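Probable ABC transporter phosphite binding protein PhnD1 (Prochlorococcus marinus str. MIT 9301, PDB 5LQ5) binds inorganic phosphite strongly, and methylphosphonate and phosphate only very weakly, and is probably the solute-binding protein of an ABC transporter. Local coordinates at residues D59-G65 / D205-Q211; L19-N24 / K39-V43; V50-K56 / Q70-T75; N2-K7 / L214-F218. All coordinates share one frame; numbering follows the deposited sequence.

Contact 1: residues D59-G65 / D205-Q211; sequences DLVWFGG and DYHWVAQ. With PO3 (phosphite ion), chain B.
V61 and V209 face each other as a hydrogen-bonded pair where strands 60-63 and 207-210 run antiparallel, with short-segment axes 4.7 Å apart. V61 N donates to V209 O at 2.9 Å, and V209 N donates back to V61 O; F63 and H207 pair likewise. L60 with A210 and W62 with W208 are the non-hydrogen-bonded pairs. Past the strands, G65 N donates to D205 OD1 at 2.8 Å.

W62, Y206 and W208 form an aromatic cluster. CG of W62 lies anti to the backbone N (chi1 -177°), which turns the edge of the six-membered ring to the face of W208; CE3 is 3.5 Å from W208 NE1. Y206 CB lies over one face of the W62 indole, 3.4 Å from CZ2. Replacing W62 by alanine is likely to leave the W208 face and Y206 CB without their packing partner and let W208 shift. D205 OD2 is 2.5 Å from phosphite O1, and G64 CA 3.4 Å from phosphite O2, so residues just beyond the strands line the ligand pocket.

In the six-stranded mixed sheet, strands 5-10 and 79-84 flank the pair. Helix 16-34 packs on L60, W62 and W208, and helix 46-54 on V61, F63 and V209.

Contact 2: residues L19-N24 / K39-V43; sequences LDKRFN and KYIPV
The unit formed by strand 5-10, helix 16-34 and strand 37-40 is a beta-alpha-beta crossover, and here its helix meets its second strand through Y40. F23 CB sits over one face of the Y40 ring, 3.5 Å from the ring centroid, as a CH-pi contact. The F23 ring itself stands obliquely to Y40, with the planes at 36°. Y40 CG is anti to the backbone N (chi1 166°), and this carries the ring along the helix to L19. There Y40 OH lies 3.5 Å from L19 CB and is hydrogen-bonded to Q16. Q16 also bonds D20 OD1, which approaches the edge of the Y40 ring at 3.6 Å from CE2.

N24 OD1 lies at the ring edge by CD2, near Y40 CB, and is joined to the strand backbone by two waters. Both waters donate to N24 OD1; one accepts from Y40 N, at 2.9 Å, and the other donates to Y40 O, at 2.8 Å.

Strand 37-40 is outermost in the sheet and pairs with strand 5-10, where F23 touches A10. V43 packs on A48 and A49 of helix 46-54.

Contact 3: residues V50-K56 / Q70-T75; sequences VTGFRTK and QARLQT
T75 and F53 meet where helices 46-54 and 65-74 lie side by side. The short axes approach to 9.1 Å and their directions differ by 30°. With CG anti to the backbone N (chi1 -172°), F53 carries its CD2-CE2 side to T75. T75 OG1 lies near the ring plane, at the edge, 3.6 Å from F53 CD2. The methyl T75 CG2 is also 3.6 Å from CE2 of F53.

T75 places OG1 beside its own backbone N and anti to the carbonyl carbon, with chi1 at -39°. From there the hydroxyl turns back to its own helix and donates to A71 O at 2.8 Å. This bond fixes the rotation of the side chain. OG1 also rests against the backbone of the other helix, 3.4 Å from R54 CA.

V50 points CG1 at the A71 backbone, 3.8 Å from A71 CA, while CG2 turns to Q70 OE1. The NE2 of Q70 is hydrogen-bonded to K272 O. Q74 brings OE1 between two side chains: V50 CG1 at 3.6 Å and R54 CD at 3.5 Å. The Q74 amide and the R54 guanidinium stand almost at right angles. Q74 OE1 is buried by the contact without a polar partner in the model. R54 crosses Q74 and T75 at a slant, with CB and CG near T75 OG1.

At K56 the first helix ends in a Schellman motif. Both helices pack on one face of the main sheet: V50 and A71 touch F63 of strand 60-63, and F53 touches V61 there and V209 of strand 207-210.

Contact 4: residues N2-K7 / L214-F218; sequences NPKVLK and LENRF
R217 and P3 make the hydrogen bonds: NE and NH2 both donate to P3 O. NE lies 2.8 Å from P3 O, in the carbonyl plane and on a lone pair, with an N-H...O angle of 161°. NH2 donates at 3.2 Å to P3 O from above that plane, a more bent bond. Bends at chi2 and chi3 turn the guanidinium so that P3 O lies in its plane.

Among the charges, K7 NZ stands 3.3 Å from R217 NH2. K7 NZ is held by N2 O, at 2.9 Å, and by V5 O. The salt bridge of R217 NH1 to D59 probably offsets the crowding of these two positive groups. A methionine in place of R217 would probably leave P3 O without its two donors and D59 without its charged mate.

The apolar part centres on F218. Its CE2 lies 4.0 Å from L6 CD1, and L6 CD1 also meets L214 CD1. The F218 ring edge comes to K4 O, 3.5 Å from CE1.

Far from the phosphite, a type I beta turn from N2 to V5 opens strand 5-10 of the mixed sheet of this periplasmic binding protein fold, with helix 214-218 packed beside it.

How the contacts relate
Contacts 1, 2 and 4 share the six-stranded sheet, and contact 3 packs on it. Contact 1, the hub, touches contact 2 where W62 CD1 lies 3.7 Å from F23 CZ, and contact 3 where F63 CZ lies 3.4 Å from A71 CB. Besides the D59 to R217 salt bridge, contact 4 joins it where L60 N is 3.2 Å from K7 O, a probable hydrogen bond. Contacts 2 and 4 meet where K39 N is 3.0 Å from L6 O, another probable one. Contact 1 reaches the phosphite through G64, D205 and Y206. Y46, S126, T127, S128 and H158 complete the site. The side chain of L19 stays about 10 Å from the ion and that of Q70 about 8 Å.

Contact 1: residues D59-G65 / D205-Q211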
# COMPACT_ATOMS: atom_id res chain seq x y z
N ASP A 59 4.48 0.86 -16.64
CA ASP A 59 5.76 1.58 -16.65
C ASP A 59 6.16 2.26 -15.36
O ASP A 59 7.34 2.40 -15.08
CB ASP A 59 5.74 2.66 -17.72
CG ASP A 59 5.58 2.09 -19.11
OD1 ASP A 59 6.25 1.08 -19.42
OD2 ASP A 59 4.77 2.68 -19.89
N LEU A 60 5.17 2.74 -14.63
CA LEU A 60 5.34 3.54 -13.44
C LEU A 60 4.24 3.12 -12.47
O LEU A 60 3.07 3.28 -12.78
CB LEU A 60 5.19 5.01 -13.75
CG LEU A 60 5.25 5.96 -12.55
CD1 LEU A 60 6.61 5.98 -11.87
CD2 LEU A 60 4.87 7.36 -13.05
N VAL A 61 4.61 2.54 -11.35
CA VAL A 61 3.65 1.88 -10.44
C VAL A 61 3.83 2.31 -9.01
O VAL A 61 4.95 2.37 -8.51
CB VAL A 61 3.77 0.35 -10.53
CG1 VAL A 61 2.82 -0.36 -9.59
CG2 VAL A 61 3.51 -0.14 -11.93
N TRP A 62 2.72 2.64 -8.37
CA TRP A 62 2.60 2.89 -6.94
C TRP A 62 2.50 1.56 -6.21
O TRP A 62 1.46 0.88 -6.26
CB TRP A 62 1.41 3.76 -6.68
CG TRP A 62 1.17 4.20 -5.27
CD1 TRP A 62 0.10 3.85 -4.49
CD2 TRP A 62 1.97 5.07 -4.48
NE1 TRP A 62 0.17 4.46 -3.26
CE2 TRP A 62 1.31 5.21 -3.23
CE3 TRP A 62 3.18 5.73 -4.69
CZ2 TRP A 62 1.83 5.99 -2.19
CZ3 TRP A 62 3.70 6.51 -3.64
CH2 TRP A 62 3.00 6.64 -2.42
N PHE A 63 3.64 1.14 -5.66
CA PHE A 63 3.78 -0.13 -4.96
C PHE A 63 3.76 0.08 -3.43
O PHE A 63 4.07 1.17 -2.91
CB PHE A 63 5.10 -0.82 -5.32
CG PHE A 63 5.06 -1.60 -6.61
CD1 PHE A 63 4.22 -2.71 -6.73
CD2 PHE A 63 5.84 -1.25 -7.69
CE1 PHE A 63 4.18 -3.46 -7.92
CE2 PHE A 63 5.83 -2.00 -8.85
CZ PHE A 63 4.97 -3.10 -8.97
N GLY A 64 3.42 -0.98 -2.70
CA GLY A 64 3.69 -1.09 -1.31
C GLY A 64 5.14 -1.51 -1.10
O GLY A 64 5.84 -1.82 -2.07
N GLY A 65 5.58 -1.59 0.15
CA GLY A 65 6.96 -1.99 0.45
C GLY A 65 7.30 -3.38 -0.08
O GLY A 65 8.24 -3.56 -0.86
N ASP A 205 7.13 1.79 3.71
CA ASP A 205 6.04 1.24 2.89
C ASP A 205 6.04 1.76 1.44
O ASP A 205 6.84 1.29 0.60
CB ASP A 205 4.70 1.34 3.62
CG ASP A 205 3.62 0.38 3.05
OD1 ASP A 205 3.87 -0.27 1.99
OD2 ASP A 205 2.57 0.20 3.71
N TYR A 206 5.08 2.63 1.11
CA TYR A 206 4.77 2.85 -0.29
C TYR A 206 5.83 3.62 -1.05
O TYR A 206 6.53 4.47 -0.49
CB TYR A 206 3.45 3.59 -0.44
CG TYR A 206 2.21 2.85 -0.00
CD1 TYR A 206 1.37 2.29 -0.94
CD2 TYR A 206 1.83 2.77 1.33
CE1 TYR A 206 0.21 1.64 -0.60
CE2 TYR A 206 0.65 2.10 1.72
CZ TYR A 206 -0.17 1.56 0.75
OH TYR A 206 -1.33 0.92 1.18
N HIS A 207 5.92 3.33 -2.34
CA HIS A 207 6.84 4.02 -3.24
C HIS A 207 6.55 3.80 -4.70
O HIS A 207 5.98 2.77 -5.09
CB HIS A 207 8.29 3.62 -2.93
CG HIS A 207 8.60 2.15 -3.07
ND1 HIS A 207 8.15 1.20 -2.18
CD2 HIS A 207 9.38 1.50 -3.96
CE1 HIS A 207 8.61 0.02 -2.54
NE2 HIS A 207 9.37 0.17 -3.61
N TRP A 208 6.91 4.80 -5.50
CA TRP A 208 6.86 4.73 -6.94
C TRP A 208 8.07 4.02 -7.48
O TRP A 208 9.19 4.32 -7.11
CB TRP A 208 6.83 6.12 -7.57
CG TRP A 208 5.54 6.89 -7.43
CD1 TRP A 208 5.29 7.97 -6.61
CD2 TRP A 208 4.34 6.66 -8.18
NE1 TRP A 208 4.00 8.39 -6.80
CE2 TRP A 208 3.41 7.62 -7.76
CE3 TRP A 208 3.97 5.72 -9.14
CZ2 TRP A 208 2.12 7.67 -8.29
CZ3 TRP A 208 2.71 5.78 -9.68
CH2 TRP A 208 1.79 6.74 -9.24
N VAL A 209 7.82 3.14 -8.44
CA VAL A 209 8.83 2.39 -9.15
C VAL A 209 8.64 2.59 -10.65
O VAL A 209 7.54 2.40 -11.15
CB VAL A 209 8.80 0.89 -8.81
CG1 VAL A 209 9.91 0.14 -9.54
CG2 VAL A 209 8.93 0.67 -7.29
N ALA A 210 9.73 2.88 -11.36
CA ALA A 210 9.69 3.03 -12.83
C ALA A 210 10.55 1.98 -13.53
O ALA A 210 11.56 1.51 -12.97
CB ALA A 210 10.14 4.43 -13.26
N GLN A 211 10.18 1.64 -14.75
CA GLN A 211 11.00 0.81 -15.64
C GLN A 211 12.34 1.50 -15.88
O GLN A 211 12.43 2.74 -15.92
CB GLN A 211 10.34 0.55 -17.00
CG GLN A 211 9.03 -0.20 -16.95
CD GLN A 211 9.17 -1.68 -16.63
OE1 GLN A 211 10.26 -2.24 -16.60
NE2 GLN A 211 8.05 -2.31 -16.37
P PO3 B . 0.69 -2.02 1.35
O1 PO3 B . 0.94 -1.51 2.81
O2 PO3 B . 1.79 -3.02 0.81
O3 PO3 B . -0.74 -2.60 1.20

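Contact 2: residues L19-N24 / K39-V43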
# COMPACT_ATOMS: atom_id res chain seq x y z
N LEU A 19 -9.18 4.64 -6.38
CA LEU A 19 -7.99 4.44 -7.22
C LEU A 19 -8.14 5.15 -8.55
O LEU A 19 -7.22 5.84 -9.00
CB LEU A 19 -7.71 2.96 -7.49
CG LEU A 19 -7.49 2.07 -6.27
CD1 LEU A 19 -7.44 0.62 -6.72
CD2 LEU A 19 -6.28 2.46 -5.49
N ASP A 20 -9.30 4.97 -9.18
CA ASP A 20 -9.57 5.63 -10.47
C ASP A 20 -9.39 7.14 -10.34
O ASP A 20 -8.72 7.79 -11.15
CB ASP A 20 -11.01 5.38 -10.89
CG ASP A 20 -11.24 4.01 -11.49
OD1 ASP A 20 -10.28 3.29 -11.82
OD2 ASP A 20 -12.44 3.65 -11.64
N LYS A 21 -10.00 7.72 -9.31
CA LYS A 21 -9.94 9.19 -9.13
C LYS A 21 -8.50 9.69 -8.97
O LYS A 21 -8.07 10.62 -9.66
CB LYS A 21 -10.79 9.64 -7.95
CG LYS A 21 -11.13 11.13 -7.99
CD LYS A 21 -11.86 11.57 -6.74
CE LYS A 21 -11.95 13.09 -6.73
NZ LYS A 21 -12.57 13.62 -5.49
N ARG A 22 -7.77 9.05 -8.05
CA ARG A 22 -6.37 9.36 -7.74
C ARG A 22 -5.49 9.22 -8.96
O ARG A 22 -4.74 10.18 -9.32
CB ARG A 22 -5.85 8.42 -6.64
CG ARG A 22 -4.45 8.72 -6.21
CD ARG A 22 -4.26 8.33 -4.79
NE ARG A 22 -4.02 6.93 -4.64
CZ ARG A 22 -3.84 6.33 -3.47
NH1 ARG A 22 -3.94 7.03 -2.34
NH2 ARG A 22 -3.57 5.04 -3.43
N PHE A 23 -5.49 8.04 -9.55
CA PHE A 23 -4.50 7.75 -10.59
C PHE A 23 -4.80 8.36 -11.95
O PHE A 23 -3.90 8.71 -12.71
CB PHE A 23 -4.16 6.26 -10.64
CG PHE A 23 -3.46 5.82 -9.40
CD1 PHE A 23 -2.15 6.23 -9.14
CD2 PHE A 23 -4.12 5.06 -8.45
CE1 PHE A 23 -1.54 5.90 -7.96
CE2 PHE A 23 -3.49 4.69 -7.28
CZ PHE A 23 -2.21 5.13 -7.03
N ASN A 24 -6.07 8.62 -12.20
CA ASN A 24 -6.43 9.38 -13.41
C ASN A 24 -5.99 10.85 -13.26
O ASN A 24 -5.45 11.45 -14.23
CB ASN A 24 -7.92 9.30 -13.73
CG ASN A 24 -8.36 7.93 -14.26
OD1 ASN A 24 -7.61 7.20 -14.91
ND2 ASN A 24 -9.63 7.60 -14.02
N LYS A 39 -1.60 7.02 -19.18
CA LYS A 39 -2.85 6.29 -18.97
C LYS A 39 -2.73 5.41 -17.72
O LYS A 39 -1.77 4.66 -17.59
CB LYS A 39 -3.13 5.42 -20.20
CG LYS A 39 -4.39 4.57 -20.19
CD LYS A 39 -5.63 5.36 -20.55
CE LYS A 39 -6.79 4.41 -20.81
NZ LYS A 39 -8.04 4.93 -20.22
N TYR A 40 -3.69 5.54 -16.80
CA TYR A 40 -3.79 4.63 -15.64
C TYR A 40 -4.47 3.33 -16.09
O TYR A 40 -5.56 3.35 -16.68
CB TYR A 40 -4.54 5.26 -14.47
CG TYR A 40 -4.98 4.30 -13.38
CD1 TYR A 40 -4.06 3.45 -12.74
CD2 TYR A 40 -6.32 4.27 -12.93
CE1 TYR A 40 -4.46 2.58 -11.75
CE2 TYR A 40 -6.72 3.41 -11.94
CZ TYR A 40 -5.77 2.56 -11.35
OH TYR A 40 -6.15 1.66 -10.36
N ILE A 41 -3.84 2.21 -15.79
CA ILE A 41 -4.30 0.87 -16.16
C ILE A 41 -4.57 0.07 -14.87
O ILE A 41 -3.62 -0.45 -14.29
CB ILE A 41 -3.25 0.11 -17.00
CG1 ILE A 41 -2.72 0.95 -18.18
CG2 ILE A 41 -3.75 -1.25 -17.45
CD1 ILE A 41 -3.76 1.40 -19.16
N PRO A 42 -5.85 -0.08 -14.44
CA PRO A 42 -6.15 -0.90 -13.26
C PRO A 42 -5.76 -2.37 -13.38
O PRO A 42 -5.71 -2.91 -14.47
CB PRO A 42 -7.68 -0.76 -13.09
CG PRO A 42 -8.04 0.45 -13.88
CD PRO A 42 -7.08 0.47 -15.03
N VAL A 43 -5.48 -2.98 -12.24
CA VAL A 43 -5.24 -4.43 -12.15
C VAL A 43 -6.15 -5.08 -11.13
O VAL A 43 -6.65 -4.42 -10.23
CB VAL A 43 -3.77 -4.72 -11.82
CG1 VAL A 43 -2.89 -4.20 -12.95
CG2 VAL A 43 -3.40 -4.17 -10.43
O HOH W 1 -5.75 7.59 -17.06
O HOH W 2 -7.89 4.79 -16.27

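Contact 3: residues V50-K56 / Q70-T75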
# COMPACT_ATOMS: atom_id res chain seq x y z
N VAL A 50 2.57 -6.57 -9.72
CA VAL A 50 3.95 -7.03 -9.84
C VAL A 50 4.17 -7.66 -11.23
O VAL A 50 5.14 -7.33 -11.95
CB VAL A 50 4.32 -8.01 -8.73
CG1 VAL A 50 5.74 -8.53 -8.99
CG2 VAL A 50 4.25 -7.31 -7.37
N THR A 51 3.27 -8.53 -11.63
CA THR A 51 3.48 -9.23 -12.91
C THR A 51 3.29 -8.28 -14.12
O THR A 51 3.99 -8.36 -15.09
CB THR A 51 2.49 -10.42 -12.99
OG1 THR A 51 2.77 -11.32 -11.90
CG2 THR A 51 2.58 -11.15 -14.34
N GLY A 52 2.39 -7.32 -14.02
CA GLY A 52 2.20 -6.32 -15.09
C GLY A 52 3.45 -5.45 -15.24
O GLY A 52 3.83 -5.01 -16.33
N PHE A 53 4.12 -5.21 -14.13
CA PHE A 53 5.38 -4.45 -14.15
C PHE A 53 6.45 -5.32 -14.82
O PHE A 53 7.13 -4.86 -15.74
CB PHE A 53 5.79 -3.99 -12.76
CG PHE A 53 6.95 -3.05 -12.75
CD1 PHE A 53 6.78 -1.70 -13.04
CD2 PHE A 53 8.22 -3.51 -12.54
CE1 PHE A 53 7.87 -0.84 -13.05
CE2 PHE A 53 9.31 -2.67 -12.57
CZ PHE A 53 9.14 -1.34 -12.84
N ARG A 54 6.57 -6.58 -14.38
CA ARG A 54 7.54 -7.51 -14.96
C ARG A 54 7.37 -7.67 -16.48
O ARG A 54 8.39 -7.69 -17.19
CB ARG A 54 7.48 -8.88 -14.26
CG ARG A 54 8.52 -9.87 -14.79
CD ARG A 54 8.33 -11.24 -14.20
NE ARG A 54 7.02 -11.85 -14.50
CZ ARG A 54 6.69 -12.48 -15.63
NH1 ARG A 54 7.55 -12.61 -16.65
NH2 ARG A 54 5.47 -12.99 -15.72
N THR A 55 6.12 -7.76 -16.96
CA THR A 55 5.85 -7.94 -18.41
C THR A 55 5.83 -6.63 -19.21
O THR A 55 5.56 -6.62 -20.40
CB THR A 55 4.52 -8.68 -18.68
OG1 THR A 55 3.44 -7.92 -18.13
CG2 THR A 55 4.57 -10.06 -18.07
N LYS A 56 6.05 -5.51 -18.53
CA LYS A 56 6.12 -4.17 -19.18
C LYS A 56 4.76 -3.68 -19.69
O LYS A 56 4.67 -2.78 -20.54
CB LYS A 56 7.22 -4.12 -20.27
CG LYS A 56 8.56 -4.55 -19.69
CD LYS A 56 9.76 -4.06 -20.49
CE LYS A 56 11.03 -4.79 -20.06
NZ LYS A 56 11.35 -4.67 -18.61
N GLN A 70 9.29 -7.11 -4.35
CA GLN A 70 9.04 -8.24 -5.24
C GLN A 70 9.21 -7.83 -6.70
O GLN A 70 9.86 -8.54 -7.50
CB GLN A 70 7.60 -8.80 -5.05
CG GLN A 70 7.35 -9.46 -3.67
CD GLN A 70 5.88 -9.73 -3.39
OE1 GLN A 70 5.01 -9.03 -3.90
NE2 GLN A 70 5.60 -10.74 -2.61
N ALA A 71 8.60 -6.71 -7.07
CA ALA A 71 8.68 -6.23 -8.43
C ALA A 71 10.11 -5.96 -8.89
O ALA A 71 10.48 -6.29 -10.02
CB ALA A 71 7.82 -4.99 -8.64
N ARG A 72 10.89 -5.32 -8.02
CA ARG A 72 12.28 -5.00 -8.34
C ARG A 72 13.21 -6.23 -8.39
O ARG A 72 14.17 -6.26 -9.15
CB ARG A 72 12.76 -3.88 -7.40
CG ARG A 72 12.12 -2.56 -7.79
CD ARG A 72 12.50 -1.33 -7.00
NE ARG A 72 11.97 -1.33 -5.62
CZ ARG A 72 12.69 -1.70 -4.56
NH1 ARG A 72 12.14 -1.66 -3.35
NH2 ARG A 72 13.95 -2.11 -4.70
N LEU A 73 12.89 -7.26 -7.63
CA LEU A 73 13.61 -8.52 -7.72
C LEU A 73 13.32 -9.23 -9.06
O LEU A 73 14.21 -9.78 -9.68
CB LEU A 73 13.29 -9.43 -6.54
CG LEU A 73 13.89 -9.00 -5.20
CD1 LEU A 73 13.24 -9.80 -4.08
CD2 LEU A 73 15.43 -9.14 -5.18
N GLN A 74 12.05 -9.23 -9.47
CA GLN A 74 11.58 -9.87 -10.71
C GLN A 74 11.97 -9.10 -11.96
O GLN A 74 12.01 -9.64 -13.04
CB GLN A 74 10.06 -10.07 -10.70
CG GLN A 74 9.54 -11.09 -9.71
CD GLN A 74 8.23 -11.71 -10.19
OE1 GLN A 74 7.46 -11.05 -10.86
NE2 GLN A 74 8.01 -12.97 -9.87
N THR A 75 12.20 -7.81 -11.77
CA THR A 75 12.43 -6.85 -12.84
C THR A 75 13.70 -6.03 -12.56
O THR A 75 13.62 -4.89 -12.08
CB THR A 75 11.22 -5.88 -12.97
OG1 THR A 75 10.01 -6.62 -12.78
CG2 THR A 75 11.19 -5.21 -14.32

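Contact 4: residues N2-K7 / L214-F218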
# COMPACT_ATOMS: atom_id res chain seq x y z
N ASN A 2 1.78 -0.86 -26.40
CA ASN A 2 2.05 0.49 -27.01
C ASN A 2 3.19 1.21 -26.30
O ASN A 2 3.03 1.74 -25.20
CB ASN A 2 0.79 1.38 -26.99
CG ASN A 2 -0.26 0.92 -27.99
OD1 ASN A 2 0.04 0.22 -28.97
ND2 ASN A 2 -1.51 1.31 -27.75
N PRO A 3 4.35 1.29 -26.96
CA PRO A 3 5.52 1.84 -26.30
C PRO A 3 5.52 3.36 -26.15
O PRO A 3 6.35 3.87 -25.39
CB PRO A 3 6.67 1.42 -27.23
CG PRO A 3 6.03 1.12 -28.57
CD PRO A 3 4.54 1.23 -28.42
N LYS A 4 4.65 4.07 -26.86
CA LYS A 4 4.65 5.54 -26.75
C LYS A 4 3.70 6.07 -25.68
O LYS A 4 3.65 7.27 -25.44
CB LYS A 4 4.43 6.24 -28.09
CG LYS A 4 4.55 7.77 -27.96
CD LYS A 4 4.41 8.56 -29.25
CE LYS A 4 4.49 10.07 -28.97
NZ LYS A 4 4.37 10.95 -30.16
N VAL A 5 2.96 5.19 -25.03
CA VAL A 5 2.11 5.57 -23.90
C VAL A 5 2.81 5.19 -22.60
O VAL A 5 3.27 4.03 -22.43
CB VAL A 5 0.76 4.85 -23.96
CG1 VAL A 5 -0.10 5.25 -22.77
CG2 VAL A 5 0.04 5.16 -25.27
N LEU A 6 2.90 6.15 -21.68
CA LEU A 6 3.41 5.91 -20.33
C LEU A 6 2.24 5.35 -19.48
O LEU A 6 1.27 6.02 -19.23
CB LEU A 6 3.97 7.18 -19.66
CG LEU A 6 4.68 6.99 -18.31
CD1 LEU A 6 6.03 6.30 -18.47
CD2 LEU A 6 4.88 8.33 -17.61
N LYS A 7 2.41 4.13 -19.01
CA LYS A 7 1.33 3.36 -18.40
C LYS A 7 1.57 3.34 -16.89
O LYS A 7 2.59 2.87 -16.43
CB LYS A 7 1.29 1.95 -18.99
CG LYS A 7 1.00 1.93 -20.50
CD LYS A 7 1.22 0.54 -21.09
CE LYS A 7 1.82 0.62 -22.48
NZ LYS A 7 3.26 0.96 -22.45
N LEU A 214 13.08 3.56 -19.93
CA LEU A 214 12.21 4.59 -20.45
C LEU A 214 12.86 5.50 -21.49
O LEU A 214 12.18 5.94 -22.41
CB LEU A 214 11.57 5.39 -19.32
CG LEU A 214 10.66 4.51 -18.44
CD1 LEU A 214 10.07 5.38 -17.36
CD2 LEU A 214 9.55 3.80 -19.21
N GLU A 215 14.17 5.73 -21.35
CA GLU A 215 14.93 6.55 -22.32
C GLU A 215 14.84 6.08 -23.76
O GLU A 215 14.76 6.91 -24.67
CB GLU A 215 16.40 6.66 -21.95
CG GLU A 215 16.69 7.87 -21.10
CD GLU A 215 16.44 7.60 -19.64
OE1 GLU A 215 16.79 6.50 -19.18
OE2 GLU A 215 15.88 8.47 -18.95
N ASN A 216 14.85 4.78 -23.97
CA ASN A 216 14.74 4.24 -25.34
C ASN A 216 13.41 4.55 -26.02
O ASN A 216 13.34 4.61 -27.24
CB ASN A 216 14.95 2.73 -25.35
CG ASN A 216 16.28 2.33 -24.76
OD1 ASN A 216 17.30 3.00 -24.94
ND2 ASN A 216 16.28 1.21 -24.03
N ARG A 217 12.36 4.73 -25.24
CA ARG A 217 11.04 5.07 -25.78
C ARG A 217 10.73 6.56 -25.76
O ARG A 217 10.03 7.05 -26.64
CB ARG A 217 9.93 4.36 -25.00
CG ARG A 217 10.01 2.86 -25.06
CD ARG A 217 9.47 2.28 -23.77
NE ARG A 217 8.08 2.66 -23.58
CZ ARG A 217 7.36 2.34 -22.50
NH1 ARG A 217 7.93 1.66 -21.51
NH2 ARG A 217 6.10 2.73 -22.43
N PHE A 218 11.23 7.25 -24.73
CA PHE A 218 10.84 8.65 -24.47
C PHE A 218 11.94 9.69 -24.61
O PHE A 218 11.66 10.90 -24.56
CB PHE A 218 10.16 8.77 -23.10
CG PHE A 218 8.86 7.99 -23.00
CD1 PHE A 218 7.72 8.41 -23.67
CD2 PHE A 218 8.79 6.81 -22.26
CE1 PHE A 218 6.54 7.70 -23.59
CE2 PHE A 218 7.60 6.09 -22.17
CZ PHE A 218 6.47 6.53 -22.85